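Side-chain contacts in esterase (Thermotoga maritima, PDB 3DOH), which hydrolyses carboxylic esters as a thermostable enzyme in which an immunoglobulin-like domain is joined to an alpha/beta-hydrolase domain: residues Tyr160-Pro165 and Arg252-Glu257; Lys173-Val178 and Trp374-Ser379; Leu217-Pro222 and Leu245-Ile250; Ala290-Cys295 and Ile363-Asn368. All coordinates share one frame; numbering follows the deposited sequence.

Contact 1 (Tyr160-Pro165 and Arg252-Glu257). With SO4 (sulfate ion), chain G.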
loop_
_atom_site.group_PDB
_atom_site.type_symbol
_atom_site.label_atom_id
_atom_site.label_comp_id
_atom_site.label_asym_id
_atom_site.label_seq_id
_atom_site.Cartn_x
_atom_site.Cartn_y
_atom_site.Cartn_z
ATOM N N TYR A 160 29.317 33.674 -22.560
ATOM C CA TYR A 160 29.012 32.430 -23.255
ATOM C C TYR A 160 29.892 31.251 -22.892
ATOM O O TYR A 160 30.987 31.402 -22.369
ATOM C CB TYR A 160 28.970 32.646 -24.765
ATOM C CG TYR A 160 30.300 32.927 -25.431
ATOM C CD1 TYR A 160 30.865 34.228 -25.433
ATOM C CD2 TYR A 160 30.989 31.903 -26.094
ATOM C CE1 TYR A 160 32.089 34.489 -26.077
ATOM C CE2 TYR A 160 32.199 32.142 -26.739
ATOM C CZ TYR A 160 32.740 33.437 -26.730
ATOM O OH TYR A 160 33.940 33.638 -27.375
ATOM N N ARG A 161 29.362 30.066 -23.132
ATOM C CA ARG A 161 30.061 28.834 -22.840
ATOM C C ARG A 161 30.198 28.158 -24.173
ATOM O O ARG A 161 29.231 28.100 -24.928
ATOM C CB ARG A 161 29.257 27.912 -21.889
ATOM C CG ARG A 161 28.883 28.446 -20.515
ATOM C CD ARG A 161 30.053 28.699 -19.582
ATOM N NE ARG A 161 30.706 27.493 -19.090
ATOM C CZ ARG A 161 30.879 27.166 -17.803
ATOM N NH1 ARG A 161 30.455 27.944 -16.806
ATOM N NH2 ARG A 161 31.495 26.027 -17.515
ATOM N N LEU A 162 31.380 27.627 -24.445
ATOM C CA LEU A 162 31.679 26.996 -25.726
ATOM C C LEU A 162 32.344 25.650 -25.514
ATOM O O LEU A 162 33.309 25.574 -24.782
ATOM C CB LEU A 162 32.634 27.889 -26.520
ATOM C CG LEU A 162 33.277 27.307 -27.784
ATOM C CD1 LEU A 162 32.325 27.407 -28.979
ATOM C CD2 LEU A 162 34.565 28.050 -28.086
ATOM N N PHE A 163 31.840 24.606 -26.158
ATOM C CA PHE A 163 32.470 23.261 -26.122
ATOM C C PHE A 163 33.339 23.100 -27.355
ATOM O O PHE A 163 32.891 23.290 -28.465
ATOM C CB PHE A 163 31.397 22.144 -26.090
ATOM C CG PHE A 163 31.937 20.702 -26.114
ATOM C CD1 PHE A 163 32.200 20.004 -24.908
ATOM C CD2 PHE A 163 32.074 20.009 -27.326
ATOM C CE1 PHE A 163 32.618 18.631 -24.907
ATOM C CE2 PHE A 163 32.513 18.649 -27.354
ATOM C CZ PHE A 163 32.790 17.961 -26.127
ATOM N N VAL A 164 34.583 22.736 -27.158
ATOM C CA VAL A 164 35.476 22.463 -28.266
ATOM C C VAL A 164 35.737 20.944 -28.315
ATOM O O VAL A 164 36.086 20.365 -27.310
ATOM C CB VAL A 164 36.798 23.282 -28.051
ATOM C CG1 VAL A 164 37.912 22.893 -29.045
ATOM C CG2 VAL A 164 36.498 24.802 -28.103
ATOM N N PRO A 165 35.560 20.294 -29.486
ATOM C CA PRO A 165 35.768 18.824 -29.520
ATOM C C PRO A 165 37.210 18.422 -29.145
ATOM O O PRO A 165 38.122 19.232 -29.256
ATOM C CB PRO A 165 35.443 18.425 -30.972
ATOM C CG PRO A 165 35.146 19.704 -31.737
ATOM C CD PRO A 165 35.199 20.870 -30.799
ATOM N N ARG A 252 30.544 34.485 -35.647
ATOM C CA ARG A 252 31.595 34.915 -36.599
ATOM C C ARG A 252 32.962 34.931 -35.982
ATOM O O ARG A 252 33.918 34.596 -36.660
ATOM C CB ARG A 252 31.290 36.258 -37.242
ATOM C CG ARG A 252 29.914 36.273 -37.842
ATOM C CD ARG A 252 29.724 37.431 -38.827
ATOM N NE ARG A 252 28.633 37.119 -39.754
ATOM C CZ ARG A 252 27.535 37.860 -39.900
ATOM N NH1 ARG A 252 27.394 38.998 -39.188
ATOM N NH2 ARG A 252 26.588 37.472 -40.765
ATOM N N LYS A 253 33.061 35.292 -34.706
ATOM C CA LYS A 253 34.348 35.233 -34.023
ATOM C C LYS A 253 34.812 33.773 -34.086
ATOM O O LYS A 253 35.951 33.467 -34.479
ATOM C CB LYS A 253 34.264 35.735 -32.573
ATOM C CG LYS A 253 35.603 35.645 -31.865
ATOM C CD LYS A 253 35.665 35.916 -30.309
ATOM C CE LYS A 253 35.357 37.361 -29.904
ATOM N NZ LYS A 253 36.180 38.383 -30.617
ATOM N N LEU A 254 33.894 32.875 -33.739
ATOM C CA LEU A 254 34.173 31.451 -33.651
ATOM C C LEU A 254 34.684 30.875 -34.974
ATOM O O LEU A 254 35.666 30.102 -35.000
ATOM C CB LEU A 254 32.902 30.729 -33.216
ATOM C CG LEU A 254 32.647 30.362 -31.750
ATOM C CD1 LEU A 254 33.568 31.016 -30.705
ATOM C CD2 LEU A 254 31.203 30.596 -31.458
ATOM N N LEU A 255 34.011 31.257 -36.055
ATOM C CA LEU A 255 34.380 30.845 -37.395
ATOM C C LEU A 255 35.783 31.291 -37.666
ATOM O O LEU A 255 36.565 30.520 -38.205
ATOM C CB LEU A 255 33.459 31.479 -38.456
ATOM C CG LEU A 255 31.990 31.081 -38.573
ATOM C CD1 LEU A 255 31.331 31.723 -39.807
ATOM C CD2 LEU A 255 31.882 29.588 -38.660
ATOM N N ASP A 256 36.095 32.539 -37.316
ATOM C CA ASP A 256 37.452 33.039 -37.445
ATOM C C ASP A 256 38.384 32.225 -36.582
ATOM O O ASP A 256 39.373 31.713 -37.079
ATOM C CB ASP A 256 37.545 34.516 -37.061
ATOM C CG ASP A 256 36.733 35.406 -37.984
ATOM O OD1 ASP A 256 36.497 35.009 -39.140
ATOM O OD2 ASP A 256 36.326 36.500 -37.548
ATOM N N GLU A 257 38.069 32.059 -35.304
ATOM C CA GLU A 257 39.027 31.404 -34.399
ATOM C C GLU A 257 39.185 29.905 -34.539
ATOM O O GLU A 257 40.107 29.362 -33.974
ATOM C CB GLU A 257 38.657 31.658 -32.936
ATOM C CG GLU A 257 39.144 32.947 -32.334
ATOM C CD GLU A 257 38.236 33.419 -31.229
ATOM O OE1 GLU A 257 37.108 32.912 -31.163
ATOM O OE2 GLU A 257 38.608 34.303 -30.428
HETATM S S SO4 G . 32.787 24.952 -14.308
HETATM O O1 SO4 G . 31.742 25.975 -14.295
HETATM O O2 SO4 G . 33.718 25.286 -13.224
HETATM O O3 SO4 G . 33.486 24.920 -15.601
HETATM O O4 SO4 G . 32.195 23.632 -14.059
#

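Contact 2 (Lys173-Val178 and Trp374-Ser379)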
loop_
_atom_site.group_PDB
_atom_site.type_symbol
_atom_site.label_atom_id
_atom_site.label_comp_id
_atom_site.label_asym_id
_atom_site.label_seq_id
_atom_site.Cartn_x
_atom_site.Cartn_y
_atom_site.Cartn_z
ATOM N N LYS A 173 37.090 20.121 -40.723
ATOM C CA LYS A 173 36.191 21.110 -40.112
ATOM C C LYS A 173 34.946 20.441 -39.519
ATOM O O LYS A 173 34.489 19.419 -40.040
ATOM C CB LYS A 173 35.749 22.137 -41.159
ATOM C CG LYS A 173 36.772 23.241 -41.441
ATOM C CD LYS A 173 36.298 24.158 -42.586
ATOM C CE LYS A 173 36.891 25.587 -42.489
ATOM N NZ LYS A 173 36.307 26.488 -43.547
ATOM N N TYR A 174 34.384 21.030 -38.454
ATOM C CA TYR A 174 33.280 20.413 -37.694
ATOM C C TYR A 174 32.097 21.362 -37.466
ATOM O O TYR A 174 32.265 22.568 -37.463
ATOM C CB TYR A 174 33.760 19.860 -36.351
ATOM C CG TYR A 174 34.909 18.883 -36.464
ATOM C CD1 TYR A 174 34.675 17.532 -36.754
ATOM C CD2 TYR A 174 36.244 19.319 -36.275
ATOM C CE1 TYR A 174 35.710 16.647 -36.862
ATOM C CE2 TYR A 174 37.289 18.443 -36.381
ATOM C CZ TYR A 174 37.031 17.107 -36.689
ATOM O OH TYR A 174 38.085 16.217 -36.779
ATOM N N PRO A 175 30.887 20.802 -37.269
ATOM C CA PRO A 175 29.644 21.520 -37.041
ATOM C C PRO A 175 29.660 22.386 -35.792
ATOM O O PRO A 175 30.426 22.124 -34.849
ATOM C CB PRO A 175 28.648 20.390 -36.789
ATOM C CG PRO A 175 29.266 19.207 -37.405
ATOM C CD PRO A 175 30.691 19.347 -37.237
ATOM N N LEU A 176 28.790 23.383 -35.752
ATOM C CA LEU A 176 28.620 24.148 -34.543
ATOM C C LEU A 176 27.162 24.067 -34.179
ATOM O O LEU A 176 26.278 24.369 -35.013
ATOM C CB LEU A 176 29.047 25.604 -34.751
ATOM C CG LEU A 176 28.724 26.659 -33.684
ATOM C CD1 LEU A 176 29.484 26.476 -32.375
ATOM C CD2 LEU A 176 28.983 28.049 -34.230
ATOM N N VAL A 177 26.882 23.637 -32.954
ATOM C CA VAL A 177 25.516 23.776 -32.467
ATOM C C VAL A 177 25.437 25.001 -31.561
ATOM O O VAL A 177 26.197 25.117 -30.564
ATOM C CB VAL A 177 25.002 22.503 -31.745
ATOM C CG1 VAL A 177 23.614 22.767 -31.147
ATOM C CG2 VAL A 177 24.970 21.283 -32.687
ATOM N N VAL A 178 24.530 25.918 -31.883
ATOM C CA VAL A 178 24.300 27.088 -31.041
ATOM C C VAL A 178 22.977 26.979 -30.290
ATOM O O VAL A 178 21.919 26.828 -30.901
ATOM C CB VAL A 178 24.305 28.387 -31.869
ATOM C CG1 VAL A 178 24.793 28.113 -33.283
ATOM C CG2 VAL A 178 22.917 29.009 -31.887
ATOM N N TRP A 374 19.056 13.450 -36.950
ATOM C CA TRP A 374 18.551 14.214 -38.057
ATOM C C TRP A 374 19.286 15.548 -38.202
ATOM O O TRP A 374 19.568 15.999 -39.311
ATOM C CB TRP A 374 17.067 14.457 -37.863
ATOM C CG TRP A 374 16.493 15.451 -38.856
ATOM C CD1 TRP A 374 15.997 15.169 -40.108
ATOM C CD2 TRP A 374 16.356 16.892 -38.689
ATOM N NE1 TRP A 374 15.544 16.328 -40.702
ATOM C CE2 TRP A 374 15.750 17.391 -39.859
ATOM C CE3 TRP A 374 16.639 17.787 -37.650
ATOM C CZ2 TRP A 374 15.464 18.762 -40.032
ATOM C CZ3 TRP A 374 16.348 19.156 -37.833
ATOM C CH2 TRP A 374 15.778 19.619 -39.010
ATOM N N LEU A 375 19.605 16.197 -37.085
ATOM C CA LEU A 375 20.182 17.529 -37.208
ATOM C C LEU A 375 21.513 17.350 -37.897
ATOM O O LEU A 375 21.834 18.101 -38.824
ATOM C CB LEU A 375 20.317 18.222 -35.864
ATOM C CG LEU A 375 20.870 19.653 -35.781
ATOM C CD1 LEU A 375 19.802 20.677 -36.117
ATOM C CD2 LEU A 375 21.333 19.866 -34.381
ATOM N N PHE A 376 22.237 16.304 -37.495
ATOM C CA PHE A 376 23.565 16.055 -38.054
ATOM C C PHE A 376 23.618 15.619 -39.520
ATOM O O PHE A 376 24.668 15.740 -40.154
ATOM C CB PHE A 376 24.458 15.177 -37.147
ATOM C CG PHE A 376 24.920 15.900 -35.938
ATOM C CD1 PHE A 376 25.741 17.011 -36.057
ATOM C CD2 PHE A 376 24.490 15.531 -34.681
ATOM C CE1 PHE A 376 26.156 17.726 -34.938
ATOM C CE2 PHE A 376 24.910 16.264 -33.555
ATOM C CZ PHE A 376 25.735 17.370 -33.694
ATOM N N GLU A 377 22.524 15.122 -40.076
ATOM C CA GLU A 377 22.576 14.848 -41.517
ATOM C C GLU A 377 22.263 16.099 -42.348
ATOM O O GLU A 377 22.174 16.029 -43.577
ATOM C CB GLU A 377 21.774 13.619 -41.910
ATOM C CG GLU A 377 20.560 13.399 -41.026
ATOM C CD GLU A 377 20.041 11.953 -41.035
ATOM O OE1 GLU A 377 18.884 11.713 -41.477
ATOM O OE2 GLU A 377 20.796 11.058 -40.593
ATOM N N GLN A 378 22.131 17.263 -41.700
ATOM C CA GLN A 378 21.874 18.487 -42.477
ATOM C C GLN A 378 23.150 19.276 -42.781
ATOM O O GLN A 378 24.161 19.121 -42.091
ATOM C CB GLN A 378 20.825 19.368 -41.829
ATOM C CG GLN A 378 19.548 18.677 -41.422
ATOM C CD GLN A 378 18.872 17.821 -42.505
ATOM O OE1 GLN A 378 18.734 18.214 -43.672
ATOM N NE2 GLN A 378 18.423 16.653 -42.094
ATOM N N SER A 379 23.082 20.106 -43.825
ATOM C CA SER A 379 24.220 20.870 -44.383
ATOM C C SER A 379 23.746 21.729 -45.566
ATOM O O SER A 379 22.613 21.567 -46.014
ATOM C CB SER A 379 25.317 19.920 -44.879
ATOM O OG SER A 379 26.288 20.637 -45.613
#

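Contact 3 (Leu217-Pro222 and Leu245-Ile250)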
loop_
_atom_site.group_PDB
_atom_site.type_symbol
_atom_site.label_atom_id
_atom_site.label_comp_id
_atom_site.label_asym_id
_atom_site.label_seq_id
_atom_site.Cartn_x
_atom_site.Cartn_y
_atom_site.Cartn_z
ATOM N N LEU A 217 27.985 26.269 -28.796
ATOM C CA LEU A 217 28.000 27.594 -28.257
ATOM C C LEU A 217 26.694 27.807 -27.530
ATOM O O LEU A 217 25.601 27.612 -28.085
ATOM C CB LEU A 217 28.149 28.608 -29.388
ATOM C CG LEU A 217 27.594 30.003 -29.172
ATOM C CD1 LEU A 217 28.388 30.711 -28.156
ATOM C CD2 LEU A 217 27.612 30.751 -30.457
ATOM N N ALA A 218 26.819 28.250 -26.286
ATOM C CA ALA A 218 25.675 28.472 -25.432
ATOM C C ALA A 218 25.831 29.856 -24.843
ATOM O O ALA A 218 26.539 30.052 -23.857
ATOM C CB ALA A 218 25.626 27.411 -24.338
ATOM N N PRO A 219 25.259 30.847 -25.497
ATOM C CA PRO A 219 25.197 32.213 -24.970
ATOM C C PRO A 219 24.169 32.487 -23.871
ATOM O O PRO A 219 23.093 31.883 -23.863
ATOM C CB PRO A 219 24.894 33.059 -26.219
ATOM C CG PRO A 219 24.226 32.135 -27.136
ATOM C CD PRO A 219 24.796 30.757 -26.882
ATOM N N GLN A 220 24.498 33.416 -22.958
ATOM C CA GLN A 220 23.539 33.854 -21.916
ATOM C C GLN A 220 23.017 35.257 -22.099
ATOM O O GLN A 220 23.778 36.198 -22.294
ATOM C CB GLN A 220 24.135 33.769 -20.516
ATOM C CG GLN A 220 23.196 34.320 -19.448
ATOM C CD GLN A 220 23.650 33.952 -18.045
ATOM O OE1 GLN A 220 24.819 34.121 -17.697
ATOM N NE2 GLN A 220 22.728 33.422 -17.235
ATOM N N CYS A 221 21.697 35.398 -22.035
ATOM C CA CYS A 221 21.053 36.686 -22.264
ATOM C C CYS A 221 20.578 37.306 -20.954
ATOM O O CYS A 221 20.223 36.596 -20.013
ATOM C CB CYS A 221 19.876 36.532 -23.230
ATOM S SG CYS A 221 18.559 37.750 -23.003
ATOM N N PRO A 222 20.574 38.634 -20.901
ATOM C CA PRO A 222 20.816 39.355 -19.647
ATOM C C PRO A 222 19.532 39.948 -19.078
ATOM O O PRO A 222 18.676 40.405 -19.836
ATOM C CB PRO A 222 21.769 40.475 -20.071
ATOM C CG PRO A 222 21.445 40.714 -21.502
ATOM C CD PRO A 222 21.080 39.372 -22.071
ATOM N N LEU A 245 21.614 39.720 -31.619
ATOM C CA LEU A 245 22.567 40.311 -32.559
ATOM C C LEU A 245 23.974 40.085 -32.104
ATOM O O LEU A 245 24.848 39.743 -32.882
ATOM C CB LEU A 245 22.325 41.800 -32.734
ATOM C CG LEU A 245 21.060 42.046 -33.541
ATOM C CD1 LEU A 245 20.716 43.527 -33.459
ATOM C CD2 LEU A 245 21.231 41.569 -34.966
ATOM N N ALA A 246 24.198 40.254 -30.824
ATOM C CA ALA A 246 25.487 39.974 -30.317
ATOM C C ALA A 246 25.841 38.499 -30.673
ATOM O O ALA A 246 26.838 38.279 -31.366
ATOM C CB ALA A 246 25.521 40.273 -28.842
ATOM N N VAL A 247 25.014 37.507 -30.279
ATOM C CA VAL A 247 25.250 36.072 -30.613
ATOM C C VAL A 247 25.748 35.843 -32.052
ATOM O O VAL A 247 26.678 35.077 -32.303
ATOM C CB VAL A 247 23.982 35.219 -30.376
ATOM C CG1 VAL A 247 24.169 33.778 -30.850
ATOM C CG2 VAL A 247 23.575 35.272 -28.926
ATOM N N ILE A 248 25.142 36.522 -33.012
ATOM C CA ILE A 248 25.641 36.388 -34.376
ATOM C C ILE A 248 27.126 36.755 -34.516
ATOM O O ILE A 248 27.925 35.988 -35.058
ATOM C CB ILE A 248 24.800 37.180 -35.356
ATOM C CG1 ILE A 248 23.364 36.678 -35.286
ATOM C CG2 ILE A 248 25.367 37.037 -36.746
ATOM C CD1 ILE A 248 23.204 35.216 -35.697
ATOM N N LYS A 249 27.481 37.920 -33.991
ATOM C CA LYS A 249 28.855 38.410 -34.053
ATOM C C LYS A 249 29.765 37.393 -33.429
ATOM O O LYS A 249 30.868 37.183 -33.875
ATOM C CB LYS A 249 28.977 39.756 -33.335
ATOM C CG LYS A 249 28.299 40.893 -34.066
ATOM C CD LYS A 249 28.165 42.096 -33.170
ATOM C CE LYS A 249 27.358 43.187 -33.881
ATOM N NZ LYS A 249 27.103 44.399 -33.005
ATOM N N ILE A 250 29.277 36.714 -32.407
ATOM C CA ILE A 250 30.110 35.718 -31.758
ATOM C C ILE A 250 30.229 34.397 -32.540
ATOM O O ILE A 250 31.306 33.776 -32.527
ATOM C CB ILE A 250 29.864 35.657 -30.216
ATOM C CG1 ILE A 250 29.909 34.274 -29.638
ATOM C CG2 ILE A 250 28.524 36.310 -29.796
ATOM C CD1 ILE A 250 29.328 34.392 -28.250
#

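Contact 4 (Ala290-Cys295 and Ile363-Asn368)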
loop_
_atom_site.group_PDB
_atom_site.type_symbol
_atom_site.label_atom_id
_atom_site.label_comp_id
_atom_site.label_asym_id
_atom_site.label_seq_id
_atom_site.Cartn_x
_atom_site.Cartn_y
_atom_site.Cartn_z
ATOM N N ALA A 290 20.344 24.103 -40.258
ATOM C CA ALA A 290 19.110 23.513 -39.761
ATOM C C ALA A 290 18.812 24.007 -38.347
ATOM O O ALA A 290 19.722 24.346 -37.591
ATOM C CB ALA A 290 19.199 21.995 -39.785
ATOM N N ALA A 291 17.530 24.046 -38.002
ATOM C CA ALA A 291 17.076 24.643 -36.766
ATOM C C ALA A 291 16.134 23.682 -36.048
ATOM O O ALA A 291 15.374 22.965 -36.704
ATOM C CB ALA A 291 16.358 25.912 -37.087
ATOM N N ILE A 292 16.182 23.648 -34.717
ATOM C CA ILE A 292 15.139 23.000 -33.901
ATOM C C ILE A 292 14.604 24.036 -32.893
ATOM O O ILE A 292 15.163 24.202 -31.793
ATOM C CB ILE A 292 15.653 21.719 -33.180
ATOM C CG1 ILE A 292 16.255 20.746 -34.192
ATOM C CG2 ILE A 292 14.573 21.082 -32.283
ATOM C CD1 ILE A 292 17.122 19.617 -33.549
ATOM N N PRO A 293 13.553 24.770 -33.274
ATOM C CA PRO A 293 12.817 25.664 -32.391
ATOM C C PRO A 293 11.720 25.009 -31.541
ATOM O O PRO A 293 10.683 24.579 -32.073
ATOM C CB PRO A 293 12.183 26.635 -33.362
ATOM C CG PRO A 293 11.998 25.862 -34.601
ATOM C CD PRO A 293 13.081 24.850 -34.659
ATOM N N ILE A 294 11.937 25.009 -30.226
ATOM C CA ILE A 294 11.084 24.334 -29.265
ATOM C C ILE A 294 10.240 25.360 -28.542
ATOM O O ILE A 294 10.792 26.299 -27.956
ATOM C CB ILE A 294 11.934 23.540 -28.239
ATOM C CG1 ILE A 294 12.746 22.495 -28.959
ATOM C CG2 ILE A 294 11.052 22.833 -27.214
ATOM C CD1 ILE A 294 13.980 22.158 -28.243
ATOM N N CYS A 295 8.924 25.172 -28.574
ATOM C CA CYS A 295 7.991 26.138 -28.013
ATOM C C CYS A 295 8.495 27.557 -28.223
ATOM O O CYS A 295 9.042 28.173 -27.308
ATOM C CB CYS A 295 7.776 25.873 -26.521
ATOM S SG CYS A 295 9.302 25.681 -25.569
ATOM N N ILE A 363 12.306 18.925 -22.856
ATOM C CA ILE A 363 12.710 17.699 -22.161
ATOM C C ILE A 363 12.597 16.405 -22.996
ATOM O O ILE A 363 13.585 15.723 -23.188
ATOM C CB ILE A 363 11.945 17.560 -20.846
ATOM C CG1 ILE A 363 12.379 18.684 -19.886
ATOM C CG2 ILE A 363 12.142 16.164 -20.271
ATOM C CD1 ILE A 363 11.346 19.058 -18.819
ATOM N N PRO A 364 11.417 16.056 -23.516
ATOM C CA PRO A 364 11.505 14.876 -24.376
ATOM C C PRO A 364 12.279 15.131 -25.646
ATOM O O PRO A 364 12.818 14.189 -26.248
ATOM C CB PRO A 364 10.054 14.586 -24.754
ATOM C CG PRO A 364 9.275 15.719 -24.285
ATOM C CD PRO A 364 10.052 16.571 -23.384
ATOM N N THR A 365 12.309 16.383 -26.087
ATOM C CA THR A 365 12.867 16.685 -27.394
ATOM C C THR A 365 14.357 16.417 -27.403
ATOM O O THR A 365 14.833 15.720 -28.282
ATOM C CB THR A 365 12.563 18.118 -27.768
ATOM O OG1 THR A 365 11.146 18.259 -27.780
ATOM C CG2 THR A 365 13.107 18.457 -29.106
ATOM N N TYR A 366 15.082 16.948 -26.416
ATOM C CA TYR A 366 16.519 16.691 -26.313
ATOM C C TYR A 366 16.838 15.249 -25.961
ATOM O O TYR A 366 17.995 14.812 -26.074
ATOM C CB TYR A 366 17.227 17.694 -25.381
ATOM C CG TYR A 366 17.214 19.085 -25.978
ATOM C CD1 TYR A 366 17.572 19.279 -27.313
ATOM C CD2 TYR A 366 16.810 20.208 -25.232
ATOM C CE1 TYR A 366 17.548 20.556 -27.885
ATOM C CE2 TYR A 366 16.774 21.490 -25.828
ATOM C CZ TYR A 366 17.159 21.638 -27.141
ATOM O OH TYR A 366 17.137 22.858 -27.750
ATOM N N GLU A 367 15.815 14.501 -25.570
ATOM C CA GLU A 367 15.976 13.060 -25.342
ATOM C C GLU A 367 15.649 12.216 -26.592
ATOM O O GLU A 367 15.732 10.990 -26.560
ATOM C CB GLU A 367 15.231 12.589 -24.072
ATOM C CG GLU A 367 15.776 13.147 -22.734
ATOM C CD GLU A 367 17.305 12.927 -22.510
ATOM O OE1 GLU A 367 17.723 11.775 -22.252
ATOM O OE2 GLU A 367 18.092 13.919 -22.566
ATOM N N ASN A 368 15.377 12.869 -27.711
ATOM C CA ASN A 368 15.027 12.165 -28.936
ATOM C C ASN A 368 16.239 11.905 -29.865
ATOM O O ASN A 368 16.739 12.829 -30.548
ATOM C CB ASN A 368 13.967 13.001 -29.634
ATOM C CG ASN A 368 13.341 12.318 -30.832
ATOM O OD1 ASN A 368 13.988 11.537 -31.556
ATOM N ND2 ASN A 368 12.070 12.667 -31.089
#

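Contact 1 (Tyr160-Pro165 and Arg252-Glu257)
Leu162 and Leu254, branched leucines that fill the space between strand and helix, carry the apolar part of this contact, their side chains sliding past each other in opposite directions. With its CG anti to the backbone N (chi1 169°), Leu162 sets its two methyls against the helix: CD1 is 4.1 Å from CG of Leu254 and CD2 is 4.1 Å from CD1 of Leu254. Tyr160, two residues earlier and so on the same strand face, brings CE2 to 4.3 Å from Leu254 CD1, an oblique approach to the ring. Its OH ends 4.1 Å from CD of Lys253, whose flexible chain crosses the tyrosine at about a right angle and serves here through its CD methylene.

Strand 157-163 belongs to the central sheet of the alpha/beta-hydrolase domain, and helix 242-257 packs on it; the axes of strand 160-163 and helix 252-257 approach to 12.3 Å at 35°.

The polar interactions belong to Arg161, which alternation turns to the other face. Edge-on, its guanidinium makes weak hydrogen bonds to a sulfate, probably from the crystallisation liquor: NH2 to O3 (3.0 Å) and O1, and NH1 to O1. His138 also binds this anion, while Phe144 O and Asn190 O accept further guanidinium hydrogens.

Contact 2 (Lys173-Val178 and Trp374-Ser379)
Phe376 meets Pro175 and Val177 with the far end of its ring. CE1 comes to 4.1 Å from CB of Pro175, which sits at the ring edge near its plane, while CZ is 4.1 Å from CG2 of Val177, reached obliquely. Valine and phenylalanine side chains cross at about a right angle. The same methyl, Val177 CG2, is 4.3 Å from CD2 of Leu375, so one branch of a compact beta-branched residue serves two partners. Valine suits an extended strand, and proline offers a compact apolar CB to the ring edge; all four side chains are buried.

Torsions and second-shell groups set this arrangement. Phe376 does not start out towards the strand; its chi1 of -72° keeps CG beside the backbone N and swings the ring across, where His212 stacks on it. The chain leaving the helix is held by Gln378, whose NE2 donates to Trp374 O (3.1 Å, N-H...O angle 158°), the donor tilted from the carbonyl plane. That NE2 also lies over one face of the Trp374 indole, 3.2 Å above its plane and offset toward the rim. Trp374 in turn packs edge-to-face with Trp312.

Farther out, Leu375 reaches Tyr266 of strand 264-270 and Ala290 and Ile292 of strand 290-294, and Gln378 O accepts a hydrogen bond from Tyr266 OH. The C-terminal helix 369-376 thus lies across several parallel strands of the hydrolase sheet, while Leu176, on the opposite face of strand 174-180, packs against strand 215-219.

Contact 3 (Leu217-Pro222 and Leu245-Ile250)
Pro219 and Val247 form one of two apolar pairs here, their side chains crossing at about a right angle. CG2 of Val247 sits against the proline ring, 3.7 Å from both CB and CG of Pro219, and CG1 of Val247 follows at 4.1 Å from Pro219 CG. The valine meets the CB-CG edge of the pyrrolidine ring, with CG2 close to the ring plane, and pairs one stiff, compact side chain with another. The second pair is Leu217 and Ile250, one helical turn along: CD1 of Leu217 is 3.8 Å from CD1 of Ile250 and 4.1 Å from its CG1. Both side chains reach out and meet at their CD1 methyls. Leu217, with CG anti to its backbone N (chi1 153°), also packs on Ile251 and Leu254 of the same helix, and both Leu217 and Ile250 touch Tyr160.

The outer side of the helix is different in kind. Leu245 and Lys249 are partly exposed and do not touch the strand segment; the lysine is extended beyond CG, and its NZ makes a salt bridge with Asp151 and a long, weak ion pair with Glu153.

Chain order gives the contact its meaning. Strand 215-219 leads into helix 242-257, which returns to strand 264-270, parallel to it with strand 174-180 between them: a beta-alpha-beta crossover of the alpha/beta-hydrolase fold.

Contact 4 (Ala290-Cys295 and Ile363-Asn368)
Ile294 and Thr365 reach toward each other tip to tip because of complementary first torsions. In Ile294, chi1 of -61° leaves CG1 beside the backbone N, and the chain runs on to CD1; in Thr365, chi1 of -60° sets CG2 anti to the backbone N and turns this methyl to the strand. In this alpha/beta-hydrolase fold the contact joins helix 362-366 to the sheet face opposite helix 272-283, which Ala291 and Pro293 touch.

The threonine methyl is 3.9 Å from CD1 and 4.1 Å from CG1 of Ile294. It also comes within 4.4 Å of CG2 of Ile292, two residues back on the same strand face. Threonine is apt here because its two branches divide the work: CG2 joins the apolar layer, while OG1 is hydrogen-bonded to Ser361 O, just before the helix, and to Tyr346 OH.

Tyr366 crosses Ile294 obliquely. Its chi1 of -67° swings the ring in beside the strand, with CD1 of Ile294 near the phenolic end, 3.4 Å from Tyr366 CZ. The tyrosine side chain also touches residues of a probable nucleophile elbow that includes Ser271, which sets the contact beside the likely catalytic region. Just beyond, Asn368 N-caps helix 369-376, its OD1 accepting from Ala371 N and more weakly from Glu370 N. Tyrosine suits the site because its ring joins the apolar packing while its hydroxyl has a polar partner: Tyr366 OH is hydrogen-bonded to Thr268 OG1 on strand 264-270.

Overall arrangement
All four contacts fix helices to both faces of the hydrolase domain's mixed sheet. Contacts 1 and 3 share helix 242-257, which spans neighbouring strands 157-163 and 215-219; their centres are 11 Å apart. Contacts 2 and 4, centres 14 Å apart, lie on the opposite face, where helices 362-366 and 369-376 follow each other in the chain. Contact 3 is nested within the loops closed by contacts 1 and 2, contact 4 within that of contact 2, and the segments of contacts 1 and 2 alternate along the chain. Helix 369-376 returns to early strand 174-180 while helix 242-257 covers the other face, sandwiching the sheet; contacts 1 and 4 are farthest apart, 22 Å between centres.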